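Local coordinates for protein putative PLP-dependent aminotransferase (PDB 3JU7) that probably acts as a pyridoxal phosphate-dependent aminotransferase of the DegT/DnrJ/EryC1/StrS family and also binds calcium, at residues D111-I123 / A137-L151. Residues are numbered along the deposited sequence; the frame is centred on the assembly and turned at random. Where two conformers were deposited one is given.
Sequences DWYMDKTVLWDKI and ATFGSWMNLEEYEEL
Y113 and the selenomethionine M143 meet where two successive helices of the fold-type I aminotransferase fold of this family are entered: helices 116-123 and 146-151 run side by side, nearly parallel (10°), and strand 130-133 lies between them in the chain, an alpha-beta-alpha succession. The tight end is the pair of loops leading into them, where Y113, S141 and M143 are all buried. M143 CB sits over the centre of the Y113 ring, 3.5 Å from its centroid, and the chain, with CG anti to the backbone N (chi1 179°), continues across the same face to bring SE obliquely over the ring as a Met-aromatic contact. D111 O covers the opposite face, so the phenol is sandwiched. At the ring edge, in its plane, S141 OG lies 2.5 Å from Y113 OH; S141 OG in turn donates to T138 O, and T283 OG1 is another hydrogen-bond partner of the phenol oxygen. T138 OG1 gives its proton to W112 O (2.8 Å), coming from above the carbonyl plane. Beyond it, W112 and F139 touch rim to rim with planes at 82°.

Between the helices the packing is apolar: L119 CD2 and the methyl of selenomethionine M114 reach the hydroxyl end of Y148, all three residues also lying on V133 of the strand beneath. I123, which touches V133 and L82 as well, presses its CD1 to 3.5 Å from L151 CD2, tighter than usual van der Waals contact.

The solvent side is looser: E147 is exposed, K116 and W120 partly so. W120 was modelled in two conformers; in one, its six-membered ring covers L151, with CD2 4.1 Å from the ring centroid. K116 NZ stays 5.9 Å from E147 OE2, too far for a salt bridge, and the two side chains cross at about a right angle, K116 CD resting 3.6 Å from E147 CB.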
ATOM      1  N   ASP A 111      16.439 -20.846 -18.860  1.00 26.60           N
ATOM      2  CA  ASP A 111      15.788 -20.741 -17.541  1.00 25.64           C
ATOM      3  C   ASP A 111      15.113 -19.391 -17.317  1.00 24.81           C
ATOM      4  O   ASP A 111      14.343 -19.245 -16.384  1.00 23.67           O
ATOM      5  CB  ASP A 111      16.725 -21.131 -16.374  1.00 26.20           C
ATOM      6  CG  ASP A 111      17.968 -20.248 -16.241  1.00 28.16           C
ATOM      7  OD1 ASP A 111      17.937 -19.041 -16.568  1.00 31.11           O
ATOM      8  OD2 ASP A 111      19.003 -20.792 -15.781  1.00 36.79           O
ATOM      9  N   TRP A 112      15.425 -18.437 -18.196  1.00 23.63           N
ATOM     10  CA  TRP A 112      14.850 -17.088 -18.242  1.00 22.58           C
ATOM     11  C   TRP A 112      15.102 -16.262 -17.004  1.00 23.02           C
ATOM     12  O   TRP A 112      14.373 -15.320 -16.721  1.00 23.39           O
ATOM     13  CB  TRP A 112      13.364 -17.129 -18.564  1.00 23.59           C
ATOM     14  CG  TRP A 112      13.042 -18.059 -19.681  1.00 25.94           C
ATOM     15  CD1 TRP A 112      13.848 -18.383 -20.733  1.00 23.14           C
ATOM     16  CD2 TRP A 112      11.821 -18.776 -19.870  1.00 23.76           C
ATOM     17  NE1 TRP A 112      13.210 -19.273 -21.559  1.00 24.96           N
ATOM     18  CE2 TRP A 112      11.961 -19.531 -21.053  1.00 28.97           C
ATOM     19  CE3 TRP A 112      10.624 -18.868 -19.147  1.00 24.16           C
ATOM     20  CZ2 TRP A 112      10.943 -20.372 -21.534  1.00 26.63           C
ATOM     21  CZ3 TRP A 112       9.622 -19.685 -19.619  1.00 24.78           C
ATOM     22  CH2 TRP A 112       9.791 -20.436 -20.809  1.00 26.22           C
ATOM     23  N   TYR A 113      16.135 -16.622 -16.259  1.00 22.23           N
ATOM     24  CA  TYR A 113      16.609 -15.775 -15.190  1.00 23.67           C
ATOM     25  C   TYR A 113      17.740 -14.864 -15.710  1.00 22.46           C
ATOM     26  O   TYR A 113      18.361 -15.122 -16.752  1.00 21.44           O
ATOM     27  CB  TYR A 113      17.138 -16.592 -14.006  1.00 21.76           C
ATOM     28  CG  TYR A 113      16.289 -17.743 -13.560  1.00 19.15           C
ATOM     29  CD1 TYR A 113      14.944 -17.577 -13.289  1.00 18.83           C
ATOM     30  CD2 TYR A 113      16.856 -18.984 -13.312  1.00 18.48           C
ATOM     31  CE1 TYR A 113      14.168 -18.640 -12.833  1.00 21.34           C
ATOM     32  CE2 TYR A 113      16.095 -20.051 -12.871  1.00 23.29           C
ATOM     33  CZ  TYR A 113      14.744 -19.885 -12.631  1.00 23.22           C
ATOM     34  OH  TYR A 113      13.992 -20.953 -12.154  1.00 24.95           O
HETATM   35  N   MSE A 114      18.004 -13.820 -14.941  1.00 22.13           N
HETATM   36  CA  MSE A 114      19.130 -12.930 -15.163  1.00 25.27           C
HETATM   37  C   MSE A 114      20.390 -13.798 -15.298  1.00 26.92           C
HETATM   38  O   MSE A 114      20.625 -14.713 -14.491  1.00 27.73           O
HETATM   39  CB  MSE A 114      19.189 -11.884 -14.016  1.00 24.31           C
HETATM   40  CG  MSE A 114      20.216 -10.826 -14.212  1.00 29.34           C
HETATM   41 SE   MSE A 114      19.900  -9.247 -13.224  0.75 14.11          SE
HETATM   42  CE  MSE A 114      19.627 -10.169 -11.486  1.00 14.78           C
ATOM     43  N   ASP A 115      21.143 -13.575 -16.372  1.00 26.01           N
ATOM     44  CA  ASP A 115      22.367 -14.327 -16.628  1.00 25.87           C
ATOM     45  C   ASP A 115      23.478 -13.851 -15.693  1.00 27.01           C
ATOM     46  O   ASP A 115      23.961 -12.732 -15.818  1.00 22.56           O
ATOM     47  CB  ASP A 115      22.789 -14.142 -18.092  1.00 27.02           C
ATOM     48  CG  ASP A 115      24.155 -14.745 -18.407  1.00 29.70           C
ATOM     49  OD1 ASP A 115      24.953 -14.961 -17.475  1.00 39.00           O
ATOM     50  OD2 ASP A 115      24.445 -14.963 -19.597  1.00 26.14           O
ATOM     51  N   LYS A 116      23.898 -14.726 -14.782  1.00 29.98           N
ATOM     52  CA  LYS A 116      24.805 -14.344 -13.698  1.00 32.28           C
ATOM     53  C   LYS A 116      26.178 -13.884 -14.187  1.00 29.11           C
ATOM     54  O   LYS A 116      26.768 -13.000 -13.609  1.00 27.63           O
ATOM     55  CB  LYS A 116      24.883 -15.460 -12.628  1.00 34.35           C
ATOM     56  CG  LYS A 116      23.636 -15.398 -11.660  1.00 41.26           C
ATOM     57  CD  LYS A 116      23.396 -16.636 -10.765  1.00 43.94           C
ATOM     58  CE  LYS A 116      22.748 -17.769 -11.555  1.00 51.60           C
ATOM     59  NZ  LYS A 116      22.139 -18.802 -10.672  1.00 63.47           N
ATOM     60  N   THR A 117      26.633 -14.440 -15.291  1.00 27.56           N
ATOM     61  CA  THR A 117      27.880 -14.023 -15.891  1.00 28.22           C
ATOM     62  C   THR A 117      27.817 -12.579 -16.312  1.00 25.77           C
ATOM     63  O   THR A 117      28.718 -11.791 -16.027  1.00 23.78           O
ATOM     64  CB  THR A 117      28.182 -14.866 -17.120  1.00 27.69           C
ATOM     65  OG1 THR A 117      28.379 -16.206 -16.697  1.00 37.54           O
ATOM     66  CG2 THR A 117      29.420 -14.409 -17.813  1.00 28.64           C
ATOM     67  N   VAL A 118      26.733 -12.225 -16.986  1.00 26.71           N
ATOM     68  CA  VAL A 118      26.567 -10.864 -17.465  1.00 24.35           C
ATOM     69  C   VAL A 118      26.360  -9.924 -16.266  1.00 26.07           C
ATOM     70  O   VAL A 118      26.904  -8.832 -16.247  1.00 24.06           O
ATOM     71  CB  VAL A 118      25.441 -10.797 -18.517  1.00 27.04           C
ATOM     72  CG1 VAL A 118      25.092  -9.343 -18.848  1.00 20.66           C
ATOM     73  CG2 VAL A 118      25.871 -11.618 -19.802  1.00 15.06           C
ATOM     74  N   LEU A 119      25.640 -10.384 -15.240  1.00 23.71           N
ATOM     75  CA  LEU A 119      25.393  -9.580 -14.055  1.00 25.22           C
ATOM     76  C   LEU A 119      26.729  -9.250 -13.330  1.00 26.94           C
ATOM     77  O   LEU A 119      27.001  -8.080 -13.017  1.00 24.50           O
ATOM     78  CB  LEU A 119      24.400 -10.297 -13.113  1.00 24.53           C
ATOM     79  CG  LEU A 119      24.235  -9.754 -11.686  1.00 22.50           C
ATOM     80  CD1 LEU A 119      23.820  -8.278 -11.618  1.00 17.90           C
ATOM     81  CD2 LEU A 119      23.239 -10.594 -10.891  1.00 23.35           C
ATOM     82  N   TRP A 120      27.564 -10.277 -13.115  1.00 27.23           N
ATOM     83  CA  TRP A 120      28.888 -10.140 -12.463  0.50 26.97           C
ATOM     84  C   TRP A 120      29.793  -9.167 -13.204  1.00 26.86           C
ATOM     85  O   TRP A 120      30.444  -8.299 -12.618  1.00 26.98           O
ATOM     86  CB  TRP A 120      29.601 -11.496 -12.419  0.50 27.22           C
ATOM     87  CG  TRP A 120      29.584 -12.213 -11.106  0.50 34.27           C
ATOM     88  CD1 TRP A 120      30.675 -12.653 -10.401  0.50 40.31           C
ATOM     89  CD2 TRP A 120      28.436 -12.585 -10.337  0.50 45.84           C
ATOM     90  NE1 TRP A 120      30.272 -13.277  -9.244  0.50 44.99           N
ATOM     91  CE2 TRP A 120      28.902 -13.251  -9.182  0.50 48.17           C
ATOM     92  CE3 TRP A 120      27.059 -12.415 -10.507  0.50 48.54           C
ATOM     93  CZ2 TRP A 120      28.038 -13.744  -8.206  0.50 52.45           C
ATOM     94  CZ3 TRP A 120      26.206 -12.911  -9.543  0.50 53.29           C
ATOM     95  CH2 TRP A 120      26.697 -13.565  -8.407  0.50 53.39           C
ATOM     96  N   ASP A 121      29.858  -9.313 -14.517  1.00 23.92           N
ATOM     97  CA  ASP A 121      30.731  -8.434 -15.265  1.00 24.33           C
ATOM     98  C   ASP A 121      30.256  -7.033 -15.052  1.00 22.66           C
ATOM     99  O   ASP A 121      31.064  -6.119 -14.849  1.00 22.81           O
ATOM    100  CB  ASP A 121      30.766  -8.800 -16.754  1.00 25.77           C
ATOM    101  CG  ASP A 121      31.530 -10.098 -17.029  1.00 30.17           C
ATOM    102  OD1 ASP A 121      32.179 -10.661 -16.122  1.00 36.80           O
ATOM    103  OD2 ASP A 121      31.486 -10.565 -18.181  1.00 39.89           O
ATOM    104  N   LYS A 122      28.942  -6.855 -15.043  1.00 21.74           N
ATOM    105  CA  LYS A 122      28.379  -5.511 -14.888  1.00 21.29           C
ATOM    106  C   LYS A 122      28.600  -4.949 -13.478  1.00 20.96           C
ATOM    107  O   LYS A 122      28.886  -3.764 -13.307  1.00 22.74           O
ATOM    108  CB  LYS A 122      26.895  -5.494 -15.285  1.00 18.31           C
ATOM    109  CG  LYS A 122      26.259  -4.099 -15.332  1.00 24.54           C
ATOM    110  CD  LYS A 122      27.003  -3.124 -16.259  1.00 22.04           C
ATOM    111  CE  LYS A 122      26.857  -3.532 -17.664  1.00 17.18           C
ATOM    112  NZ  LYS A 122      27.565  -2.601 -18.624  1.00 24.53           N
ATOM    113  N   ILE A 123      28.472  -5.790 -12.456  1.00 24.19           N
ATOM    114  CA  ILE A 123      28.802  -5.350 -11.099  1.00 23.43           C
ATOM    115  C   ILE A 123      30.260  -4.878 -11.066  1.00 25.56           C
ATOM    116  O   ILE A 123      30.581  -3.793 -10.543  1.00 25.90           O
ATOM    117  CB  ILE A 123      28.589  -6.439 -10.086  1.00 23.35           C
ATOM    118  CG1 ILE A 123      27.087  -6.699  -9.927  1.00 26.76           C
ATOM    119  CG2 ILE A 123      29.229  -6.028  -8.755  1.00 15.22           C
ATOM    120  CD1 ILE A 123      26.741  -7.913  -9.086  1.00 26.90           C
ATOM    121  N   ALA A 137      12.531 -14.413  -9.778  1.00 23.05           N
ATOM    122  CA  ALA A 137      12.464 -15.869  -9.875  1.00 22.35           C
ATOM    123  C   ALA A 137      11.345 -16.201 -10.878  1.00 24.68           C
ATOM    124  O   ALA A 137      10.234 -16.637 -10.522  1.00 25.44           O
ATOM    125  CB  ALA A 137      12.215 -16.485  -8.510  1.00 21.13           C
ATOM    126  N   THR A 138      11.682 -15.988 -12.142  1.00 22.19           N
ATOM    127  CA  THR A 138      10.733 -15.999 -13.253  1.00 24.22           C
ATOM    128  C   THR A 138       9.716 -17.121 -13.192  1.00 23.43           C
ATOM    129  O   THR A 138      10.079 -18.303 -13.081  1.00 23.40           O
ATOM    130  CB  THR A 138      11.504 -16.091 -14.604  1.00 24.52           C
ATOM    131  OG1 THR A 138      12.493 -15.070 -14.615  1.00 21.58           O
ATOM    132  CG2 THR A 138      10.583 -15.975 -15.814  1.00 19.16           C
ATOM    133  N   PHE A 139       8.452 -16.701 -13.249  1.00 21.81           N
ATOM    134  CA  PHE A 139       7.272 -17.579 -13.320  1.00 21.61           C
ATOM    135  C   PHE A 139       7.150 -18.560 -12.142  1.00 21.90           C
ATOM    136  O   PHE A 139       6.686 -19.687 -12.298  1.00 21.64           O
ATOM    137  CB  PHE A 139       7.208 -18.288 -14.668  1.00 20.33           C
ATOM    138  CG  PHE A 139       7.270 -17.345 -15.899  1.00 24.16           C
ATOM    139  CD1 PHE A 139       6.586 -16.158 -15.936  1.00 18.80           C
ATOM    140  CD2 PHE A 139       7.953 -17.729 -17.038  1.00 24.70           C
ATOM    141  CE1 PHE A 139       6.608 -15.345 -17.062  1.00 30.18           C
ATOM    142  CE2 PHE A 139       7.973 -16.938 -18.156  1.00 27.98           C
ATOM    143  CZ  PHE A 139       7.300 -15.737 -18.169  1.00 26.74           C
ATOM    144  N   GLY A 140       7.556 -18.115 -10.958  1.00 21.70           N
ATOM    145  CA  GLY A 140       7.351 -18.897  -9.717  1.00 21.53           C
ATOM    146  C   GLY A 140       8.228 -20.130  -9.688  1.00 22.25           C
ATOM    147  O   GLY A 140       7.839 -21.182  -9.241  1.00 26.41           O
ATOM    148  N   SER A 141       9.454 -19.994 -10.152  1.00 24.43           N
ATOM    149  CA  SER A 141      10.299 -21.142 -10.363  1.00 24.50           C
ATOM    150  C   SER A 141      11.463 -21.114  -9.410  1.00 23.99           C
ATOM    151  O   SER A 141      11.672 -20.142  -8.657  1.00 23.78           O
ATOM    152  CB  SER A 141      10.789 -21.153 -11.816  1.00 25.31           C
ATOM    153  OG  SER A 141      11.615 -20.046 -12.063  1.00 27.56           O
ATOM    154  N   TRP A 142      12.235 -22.183  -9.462  1.00 23.50           N
ATOM    155  CA  TRP A 142      13.318 -22.363  -8.541  1.00 23.97           C
ATOM    156  C   TRP A 142      14.613 -21.801  -9.090  1.00 22.65           C
ATOM    157  O   TRP A 142      15.444 -22.527  -9.617  1.00 22.96           O
ATOM    158  CB  TRP A 142      13.450 -23.833  -8.241  1.00 24.07           C
ATOM    159  CG  TRP A 142      14.232 -24.135  -7.065  1.00 26.99           C
ATOM    160  CD1 TRP A 142      15.562 -24.425  -7.015  1.00 24.62           C
ATOM    161  CD2 TRP A 142      13.730 -24.261  -5.732  1.00 28.45           C
ATOM    162  NE1 TRP A 142      15.918 -24.717  -5.730  1.00 26.20           N
ATOM    163  CE2 TRP A 142      14.822 -24.617  -4.916  1.00 25.30           C
ATOM    164  CE3 TRP A 142      12.460 -24.114  -5.153  1.00 21.91           C
ATOM    165  CZ2 TRP A 142      14.699 -24.798  -3.539  1.00 24.27           C
ATOM    166  CZ3 TRP A 142      12.328 -24.288  -3.790  1.00 23.61           C
ATOM    167  CH2 TRP A 142      13.450 -24.627  -2.984  1.00 20.89           C
HETATM  168  N   MSE A 143      14.753 -20.486  -8.977  1.00 24.53           N
HETATM  169  CA  MSE A 143      15.995 -19.784  -9.325  1.00 23.20           C
HETATM  170  C   MSE A 143      16.927 -19.922  -8.150  1.00 24.58           C
HETATM  171  O   MSE A 143      16.687 -19.365  -7.075  1.00 24.92           O
HETATM  172  CB  MSE A 143      15.730 -18.321  -9.589  1.00 23.27           C
HETATM  173  CG  MSE A 143      16.972 -17.526  -9.931  1.00 22.56           C
HETATM  174 SE   MSE A 143      16.514 -15.677 -10.176  0.75 18.93          SE
HETATM  175  CE  MSE A 143      16.172 -15.151  -8.318  1.00 21.71           C
ATOM    176  N   ASN A 144      17.991 -20.687  -8.346  1.00 26.23           N
ATOM    177  CA  ASN A 144      18.905 -20.994  -7.278  1.00 26.56           C
ATOM    178  C   ASN A 144      19.560 -19.723  -6.766  1.00 26.14           C
ATOM    179  O   ASN A 144      19.915 -18.867  -7.562  1.00 26.83           O
ATOM    180  CB  ASN A 144      19.978 -21.962  -7.759  1.00 29.05           C
ATOM    181  CG  ASN A 144      20.654 -22.668  -6.612  1.00 39.20           C
ATOM    182  OD1 ASN A 144      21.544 -22.105  -5.933  1.00 40.95           O
ATOM    183  ND2 ASN A 144      20.222 -23.919  -6.363  1.00 47.63           N
ATOM    184  N   LEU A 145      19.744 -19.619  -5.445  1.00 26.77           N
ATOM    185  CA  LEU A 145      20.210 -18.373  -4.815  1.00 27.70           C
ATOM    186  C   LEU A 145      21.647 -18.402  -4.284  1.00 27.09           C
ATOM    187  O   LEU A 145      22.071 -17.427  -3.657  1.00 26.35           O
ATOM    188  CB  LEU A 145      19.248 -17.960  -3.682  1.00 26.98           C
ATOM    189  CG  LEU A 145      17.831 -17.630  -4.141  1.00 28.65           C
ATOM    190  CD1 LEU A 145      16.943 -17.344  -2.954  1.00 14.92           C
ATOM    191  CD2 LEU A 145      17.872 -16.442  -5.098  1.00 21.95           C
ATOM    192  N   GLU A 146      22.385 -19.497  -4.528  1.00 25.66           N
ATOM    193  CA  GLU A 146      23.792 -19.609  -4.115  1.00 24.55           C
ATOM    194  C   GLU A 146      24.647 -18.391  -4.514  1.00 23.84           C
ATOM    195  O   GLU A 146      25.346 -17.854  -3.705  1.00 22.99           O
ATOM    196  CB  GLU A 146      24.431 -20.874  -4.709  1.00 22.69           C
ATOM    197  N   GLU A 147      24.567 -17.957  -5.763  1.00 26.57           N
ATOM    198  CA  GLU A 147      25.418 -16.887  -6.254  1.00 28.59           C
ATOM    199  C   GLU A 147      24.964 -15.543  -5.708  1.00 27.34           C
ATOM    200  O   GLU A 147      25.777 -14.643  -5.512  1.00 27.04           O
ATOM    201  CB  GLU A 147      25.429 -16.859  -7.794  1.00 32.97           C
ATOM    202  CG  GLU A 147      25.763 -18.218  -8.504  1.00 44.75           C
ATOM    203  CD  GLU A 147      27.235 -18.630  -8.410  1.00 60.17           C
ATOM    204  OE1 GLU A 147      27.725 -18.871  -7.277  1.00 69.19           O
ATOM    205  OE2 GLU A 147      27.896 -18.741  -9.476  1.00 65.15           O
ATOM    206  N   TYR A 148      23.666 -15.415  -5.448  1.00 25.09           N
ATOM    207  CA  TYR A 148      23.101 -14.180  -4.878  1.00 23.99           C
ATOM    208  C   TYR A 148      23.488 -14.057  -3.414  1.00 25.28           C
ATOM    209  O   TYR A 148      23.755 -12.949  -2.897  1.00 23.98           O
ATOM    210  CB  TYR A 148      21.576 -14.129  -5.088  1.00 20.90           C
ATOM    211  CG  TYR A 148      21.252 -13.874  -6.565  1.00 22.22           C
ATOM    212  CD1 TYR A 148      21.495 -12.629  -7.149  1.00 23.14           C
ATOM    213  CD2 TYR A 148      20.762 -14.881  -7.378  1.00 22.73           C
ATOM    214  CE1 TYR A 148      21.232 -12.403  -8.512  1.00 26.87           C
ATOM    215  CE2 TYR A 148      20.500 -14.663  -8.742  1.00 25.08           C
ATOM    216  CZ  TYR A 148      20.729 -13.446  -9.293  1.00 17.55           C
ATOM    217  OH  TYR A 148      20.500 -13.264 -10.626  1.00 30.17           O
ATOM    218  N   GLU A 149      23.550 -15.204  -2.751  1.00 23.29           N
ATOM    219  CA  GLU A 149      24.021 -15.248  -1.388  1.00 25.24           C
ATOM    220  C   GLU A 149      25.484 -14.802  -1.400  1.00 26.95           C
ATOM    221  O   GLU A 149      25.941 -14.099  -0.478  1.00 27.39           O
ATOM    222  CB  GLU A 149      23.846 -16.658  -0.825  1.00 25.82           C
ATOM    223  CG  GLU A 149      24.333 -16.844   0.580  1.00 26.14           C
ATOM    224  CD  GLU A 149      23.387 -16.301   1.641  1.00 31.41           C
ATOM    225  OE1 GLU A 149      22.225 -15.959   1.343  1.00 31.46           O
ATOM    226  OE2 GLU A 149      23.819 -16.246   2.810  1.00 37.54           O
ATOM    227  N   GLU A 150      26.192 -15.139  -2.480  1.00 26.06           N
ATOM    228  CA  GLU A 150      27.595 -14.793  -2.576  1.00 29.90           C
ATOM    229  C   GLU A 150      27.774 -13.293  -2.677  1.00 28.67           C
ATOM    230  O   GLU A 150      28.688 -12.723  -2.038  1.00 26.14           O
ATOM    231  CB  GLU A 150      28.275 -15.497  -3.767  1.00 32.26           C
ATOM    232  CG  GLU A 150      29.764 -15.598  -3.619  1.00 43.97           C
ATOM    233  CD  GLU A 150      30.161 -16.388  -2.357  1.00 57.96           C
ATOM    234  OE1 GLU A 150      29.586 -17.486  -2.124  1.00 57.44           O
ATOM    235  OE2 GLU A 150      31.027 -15.891  -1.592  1.00 63.80           O
ATOM    236  N   LEU A 151      26.899 -12.667  -3.473  1.00 28.79           N
ATOM    237  CA  LEU A 151      26.870 -11.208  -3.636  1.00 28.01           C
ATOM    238  C   LEU A 151      26.628 -10.541  -2.303  1.00 27.98           C
ATOM    239  O   LEU A 151      27.296  -9.557  -1.957  1.00 29.25           O
ATOM    240  CB  LEU A 151      25.809 -10.756  -4.655  1.00 26.40           C
ATOM    241  CG  LEU A 151      26.110 -10.897  -6.150  1.00 31.90           C
ATOM    242  CD1 LEU A 151      24.917 -10.403  -7.002  1.00 24.45           C
ATOM    243  CD2 LEU A 151      27.436 -10.158  -6.534  1.00 25.82           C
TER